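Local coordinates for glutamate--tRNA ligase (Methanothermobacter thermautotrophicus, PDB 3AII), which attaches glutamate to tRNA as a non-discriminating synthetase, probably activating the amino acid with ATP before transferring it to the acceptor end, at residues R249-H261 with R267-A279. Sequence-based numbering, arbitrary orientation.
Sequences RDWVSMRIVEAEH and RYRVYPMMNFSVA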
loop_
_atom_site.group_PDB
_atom_site.type_symbol
_atom_site.label_atom_id
_atom_site.label_comp_id
_atom_site.label_asym_id
_atom_site.label_seq_id
_atom_site.Cartn_x
_atom_site.Cartn_y
_atom_site.Cartn_z
ATOM N N ARG A 249 31.469 7.188 8.514
ATOM C CA ARG A 249 32.784 7.732 8.185
ATOM C C ARG A 249 32.901 8.179 6.723
ATOM O O ARG A 249 32.833 7.361 5.807
ATOM C CB ARG A 249 33.876 6.709 8.506
ATOM C CG ARG A 249 34.015 6.408 9.993
ATOM C CD ARG A 249 35.080 5.349 10.238
ATOM N NE ARG A 249 35.078 4.913 11.631
ATOM C CZ ARG A 249 35.993 4.110 12.164
ATOM N NH1 ARG A 249 36.992 3.652 11.419
ATOM N NH2 ARG A 249 35.910 3.769 13.444
ATOM N N ASP A 250 33.066 9.483 6.522
ATOM C CA ASP A 250 33.167 10.089 5.186
ATOM C C ASP A 250 32.268 9.451 4.119
ATOM O O ASP A 250 32.744 8.949 3.097
ATOM C CB ASP A 250 34.620 10.125 4.704
ATOM C CG ASP A 250 35.471 11.132 5.477
ATOM O OD1 ASP A 250 35.027 11.594 6.551
ATOM O OD2 ASP A 250 36.568 11.468 4.999
ATOM N N TRP A 251 30.963 9.515 4.348
ATOM C CA TRP A 251 30.005 8.862 3.474
ATOM C C TRP A 251 29.870 9.563 2.118
ATOM O O TRP A 251 30.165 10.756 1.981
ATOM C CB TRP A 251 28.650 8.734 4.185
ATOM C CG TRP A 251 28.043 10.028 4.668
ATOM C CD1 TRP A 251 28.211 10.619 5.894
ATOM C CD2 TRP A 251 27.116 10.858 3.948
ATOM N NE1 TRP A 251 27.475 11.786 5.961
ATOM C CE2 TRP A 251 26.786 11.946 4.786
ATOM C CE3 TRP A 251 26.536 10.781 2.677
ATOM C CZ2 TRP A 251 25.899 12.956 4.390
ATOM C CZ3 TRP A 251 25.657 11.788 2.281
ATOM C CH2 TRP A 251 25.352 12.864 3.134
ATOM N N VAL A 252 29.421 8.805 1.122
ATOM C CA VAL A 252 29.348 9.274 -0.260
ATOM C C VAL A 252 28.097 10.106 -0.552
ATOM O O VAL A 252 26.967 9.658 -0.322
ATOM C CB VAL A 252 29.381 8.082 -1.234
ATOM C CG1 VAL A 252 29.161 8.542 -2.661
ATOM C CG2 VAL A 252 30.703 7.351 -1.116
ATOM N N SER A 253 28.307 11.316 -1.066
ATOM C CA SER A 253 27.205 12.212 -1.410
ATOM C C SER A 253 26.884 12.254 -2.896
ATOM O O SER A 253 25.757 12.584 -3.270
ATOM C CB SER A 253 27.480 13.634 -0.913
ATOM O OG SER A 253 28.649 14.182 -1.516
ATOM N N MET A 254 27.867 11.966 -3.748
ATOM C CA MET A 254 27.664 11.996 -5.209
ATOM C C MET A 254 28.389 10.842 -5.869
ATOM O O MET A 254 29.534 10.550 -5.507
ATOM C CB MET A 254 28.241 13.275 -5.833
ATOM C CG MET A 254 27.519 14.556 -5.574
ATOM S SD MET A 254 25.977 14.582 -6.552
ATOM C CE MET A 254 25.357 16.229 -6.234
ATOM N N ARG A 255 27.741 10.220 -6.855
ATOM C CA ARG A 255 28.356 9.135 -7.615
ATOM C C ARG A 255 28.123 9.326 -9.103
ATOM O O ARG A 255 27.289 10.128 -9.510
ATOM C CB ARG A 255 27.794 7.785 -7.182
ATOM C CG ARG A 255 26.295 7.675 -7.368
ATOM C CD ARG A 255 25.754 6.314 -7.008
ATOM N NE ARG A 255 24.341 6.213 -7.349
ATOM C CZ ARG A 255 23.586 5.156 -7.076
ATOM N NH1 ARG A 255 22.306 5.145 -7.425
ATOM N NH2 ARG A 255 24.111 4.110 -6.450
ATOM N N ILE A 256 28.868 8.575 -9.909
ATOM C CA ILE A 256 28.714 8.636 -11.354
ATOM C C ILE A 256 27.941 7.399 -11.798
ATOM O O ILE A 256 28.306 6.288 -11.429
ATOM C CB ILE A 256 30.089 8.655 -12.051
ATOM C CG1 ILE A 256 30.918 9.865 -11.589
ATOM C CG2 ILE A 256 29.902 8.669 -13.568
ATOM C CD1 ILE A 256 32.405 9.796 -11.958
ATOM N N VAL A 257 26.868 7.597 -12.563
ATOM C CA VAL A 257 26.046 6.493 -13.059
ATOM C C VAL A 257 25.798 6.717 -14.534
ATOM O O VAL A 257 25.281 7.766 -14.927
ATOM C CB VAL A 257 24.680 6.437 -12.349
ATOM C CG1 VAL A 257 23.844 5.236 -12.846
ATOM C CG2 VAL A 257 24.862 6.398 -10.835
ATOM N N GLU A 258 26.168 5.744 -15.359
ATOM C CA GLU A 258 25.951 5.892 -16.791
ATOM C C GLU A 258 24.727 5.101 -17.194
ATOM O O GLU A 258 24.817 3.929 -17.548
ATOM C CB GLU A 258 27.179 5.434 -17.573
ATOM C CG GLU A 258 28.450 6.190 -17.218
ATOM C CD GLU A 258 29.635 5.736 -18.055
ATOM O OE1 GLU A 258 29.630 6.005 -19.276
ATOM O OE2 GLU A 258 30.566 5.111 -17.498
ATOM N N ALA A 259 23.571 5.741 -17.106
ATOM C CA ALA A 259 22.315 5.068 -17.400
ATOM C C ALA A 259 21.274 6.090 -17.821
ATOM O O ALA A 259 21.287 7.221 -17.354
ATOM C CB ALA A 259 21.825 4.287 -16.175
ATOM N N GLU A 260 20.374 5.687 -18.707
ATOM C CA GLU A 260 19.280 6.547 -19.114
ATOM C C GLU A 260 18.260 6.669 -17.989
ATOM O O GLU A 260 17.763 5.667 -17.474
ATOM C CB GLU A 260 18.607 5.982 -20.361
ATOM C CG GLU A 260 17.307 6.670 -20.735
ATOM C CD GLU A 260 16.598 5.981 -21.882
ATOM O OE1 GLU A 260 17.285 5.341 -22.706
ATOM O OE2 GLU A 260 15.355 6.078 -21.958
ATOM N N HIS A 261 17.959 7.903 -17.607
ATOM C CA HIS A 261 16.890 8.179 -16.659
ATOM C C HIS A 261 15.609 8.350 -17.464
ATOM O O HIS A 261 15.631 8.981 -18.517
ATOM C CB HIS A 261 17.204 9.471 -15.902
ATOM C CG HIS A 261 16.354 9.693 -14.686
ATOM N ND1 HIS A 261 15.044 10.111 -14.759
ATOM C CD2 HIS A 261 16.643 9.586 -13.366
ATOM C CE1 HIS A 261 14.553 10.229 -13.538
ATOM N NE2 HIS A 261 15.506 9.926 -12.672
ATOM N N ARG A 267 20.922 13.219 -19.976
ATOM C CA ARG A 267 21.426 14.543 -19.626
ATOM C C ARG A 267 22.467 14.518 -18.509
ATOM O O ARG A 267 23.433 15.282 -18.528
ATOM C CB ARG A 267 20.270 15.452 -19.214
ATOM C CG ARG A 267 19.620 16.176 -20.371
ATOM C CD ARG A 267 19.758 17.677 -20.197
ATOM N NE ARG A 267 18.761 18.212 -19.279
ATOM C CZ ARG A 267 18.675 19.492 -18.933
ATOM N NH1 ARG A 267 17.725 19.890 -18.097
ATOM N NH2 ARG A 267 19.537 20.374 -19.417
ATOM N N TYR A 268 22.267 13.641 -17.532
ATOM C CA TYR A 268 23.104 13.645 -16.339
ATOM C C TYR A 268 23.777 12.303 -16.126
ATOM O O TYR A 268 23.195 11.258 -16.405
ATOM C CB TYR A 268 22.256 13.950 -15.100
ATOM C CG TYR A 268 21.473 15.232 -15.202
ATOM C CD1 TYR A 268 20.097 15.217 -15.412
ATOM C CD2 TYR A 268 22.110 16.449 -15.094
ATOM C CE1 TYR A 268 19.372 16.398 -15.503
ATOM C CE2 TYR A 268 21.395 17.641 -15.186
ATOM C CZ TYR A 268 20.032 17.606 -15.389
ATOM O OH TYR A 268 19.333 18.793 -15.475
ATOM N N ARG A 269 24.998 12.341 -15.610
ATOM C CA ARG A 269 25.652 11.117 -15.167
ATOM C C ARG A 269 26.117 11.234 -13.724
ATOM O O ARG A 269 26.549 10.258 -13.132
ATOM C CB ARG A 269 26.841 10.776 -16.063
ATOM C CG ARG A 269 28.037 11.678 -15.857
ATOM C CD ARG A 269 29.241 11.176 -16.647
ATOM N NE ARG A 269 28.998 11.212 -18.089
ATOM C CZ ARG A 269 29.877 10.802 -18.996
ATOM N NH1 ARG A 269 31.048 10.316 -18.606
ATOM N NH2 ARG A 269 29.585 10.871 -20.288
ATOM N N VAL A 270 26.043 12.429 -13.148
ATOM C CA VAL A 270 26.482 12.573 -11.762
ATOM C C VAL A 270 25.235 12.722 -10.895
ATOM O O VAL A 270 24.457 13.664 -11.088
ATOM C CB VAL A 270 27.419 13.785 -11.569
ATOM C CG1 VAL A 270 27.871 13.858 -10.116
ATOM C CG2 VAL A 270 28.646 13.687 -12.489
ATOM N N TYR A 271 25.043 11.785 -9.963
ATOM C CA TYR A 271 23.795 11.699 -9.190
ATOM C C TYR A 271 24.044 11.773 -7.690
ATOM O O TYR A 271 25.031 11.225 -7.190
ATOM C CB TYR A 271 23.089 10.373 -9.487
ATOM C CG TYR A 271 22.370 10.374 -10.808
ATOM C CD1 TYR A 271 23.025 10.021 -11.983
ATOM C CD2 TYR A 271 21.041 10.759 -10.879
ATOM C CE1 TYR A 271 22.345 10.027 -13.196
ATOM C CE2 TYR A 271 20.370 10.769 -12.069
ATOM C CZ TYR A 271 21.026 10.412 -13.222
ATOM O OH TYR A 271 20.316 10.426 -14.398
ATOM N N PRO A 272 23.137 12.433 -6.955
ATOM C CA PRO A 272 23.280 12.494 -5.501
ATOM C C PRO A 272 22.836 11.196 -4.849
ATOM O O PRO A 272 21.937 10.486 -5.347
ATOM C CB PRO A 272 22.321 13.625 -5.105
ATOM C CG PRO A 272 21.237 13.531 -6.126
ATOM C CD PRO A 272 21.985 13.218 -7.425
ATOM N N MET A 273 23.485 10.880 -3.735
ATOM C CA MET A 273 23.015 9.828 -2.852
ATOM C C MET A 273 21.945 10.392 -1.939
ATOM O O MET A 273 21.905 11.610 -1.675
ATOM C CB MET A 273 24.165 9.258 -2.025
ATOM C CG MET A 273 25.251 8.623 -2.863
ATOM S SD MET A 273 24.605 7.241 -3.812
ATOM C CE MET A 273 24.427 5.991 -2.543
ATOM N N MET A 274 21.070 9.495 -1.484
ATOM C CA MET A 274 19.882 9.873 -0.732
ATOM C C MET A 274 20.160 10.834 0.436
ATOM O O MET A 274 19.468 11.846 0.597
ATOM C CB MET A 274 19.147 8.613 -0.255
ATOM C CG MET A 274 17.648 8.792 -0.131
ATOM S SD MET A 274 17.094 8.366 1.519
ATOM C CE MET A 274 18.373 9.196 2.441
ATOM N N ASN A 275 21.157 10.534 1.258
ATOM C CA ASN A 275 21.384 11.376 2.423
ATOM C C ASN A 275 21.780 12.814 2.096
ATOM O O ASN A 275 21.515 13.720 2.881
ATOM C CB ASN A 275 22.375 10.723 3.391
ATOM C CG ASN A 275 21.734 9.595 4.171
ATOM O OD1 ASN A 275 22.187 8.446 4.140
ATOM N ND2 ASN A 275 20.650 9.913 4.854
ATOM N N PHE A 276 22.412 13.019 0.940
ATOM C CA PHE A 276 22.750 14.359 0.495
ATOM C C PHE A 276 21.516 15.081 -0.049
ATOM O O PHE A 276 21.212 16.206 0.359
ATOM C CB PHE A 276 23.860 14.344 -0.577
ATOM C CG PHE A 276 24.263 15.739 -1.051
ATOM C CD1 PHE A 276 25.005 16.585 -0.240
ATOM C CD2 PHE A 276 23.864 16.198 -2.301
ATOM C CE1 PHE A 276 25.352 17.869 -0.679
ATOM C CE2 PHE A 276 24.178 17.468 -2.742
ATOM C CZ PHE A 276 24.958 18.308 -1.939
ATOM N N SER A 277 20.829 14.467 -1.005
ATOM C CA SER A 277 19.686 15.140 -1.616
ATOM C C SER A 277 18.568 15.390 -0.608
ATOM O O SER A 277 17.921 16.432 -0.665
ATOM C CB SER A 277 19.154 14.358 -2.816
ATOM O OG SER A 277 18.714 13.066 -2.407
ATOM N N VAL A 278 18.381 14.465 0.333
ATOM C CA VAL A 278 17.335 14.626 1.355
ATOM C C VAL A 278 17.644 15.841 2.245
ATOM O O VAL A 278 16.781 16.694 2.490
ATOM C CB VAL A 278 17.156 13.341 2.198
ATOM C CG1 VAL A 278 16.350 13.615 3.463
ATOM C CG2 VAL A 278 16.492 12.262 1.372
ATOM N N ALA A 279 18.877 15.928 2.727
ATOM C CA ALA A 279 19.270 17.048 3.582
ATOM C C ALA A 279 19.158 18.375 2.856
ATOM O O ALA A 279 18.622 19.342 3.393
ATOM C CB ALA A 279 20.697 16.854 4.096
HETATM O O HOH W 1 21.915 8.100 -7.109
#
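Met273 N bonds Ser253 O at 2.9 Å from above the carbonyl plane, 52° out of it, where the strand gives way to the helix that begins just after Met273, at its N-cap position. The backbone pairing before it is a worked example of an antiparallel register: Arg255 and Tyr271 exchange two hydrogen bonds, Tyr271 N reaching Arg255 O at 2.8 Å, and Val257 N binds Arg269 O. In one of the two conformers of Arg255, Met273 SD lies over a face of the guanidinium, 3.7 Å from Arg255 NE, the side chains crossing at about a right angle; Met273 reaches it by bending at chi2 and chi3 (-61° and -75°). In that conformer a water takes a weak bond from Arg255 NH1 and donates to Pro272 O. The Tyr271 ring lies obliquely against Val257, Tyr271 CD1 4.0 Å from Val257 CB, and Tyr271 OH is 3.6 Å from His261 CB. With an alanine here, the packing against Val257 and His261 would be lost and a gap would probably open between them. Beyond the strand, Asn275 CB sits over the Trp251 six-membered ring in a CH-pi contact, 4.0 Å from its centroid. Strand 270-272 edges a four-stranded antiparallel sheet in the catalytic domain; strand 234-237 flanks strand 252-256, where Ser253 and Met254 face Val235 in a classic beta bulge, while helix 172-184 packs on Met254 and Phe276 and helix 299-310 on Trp251.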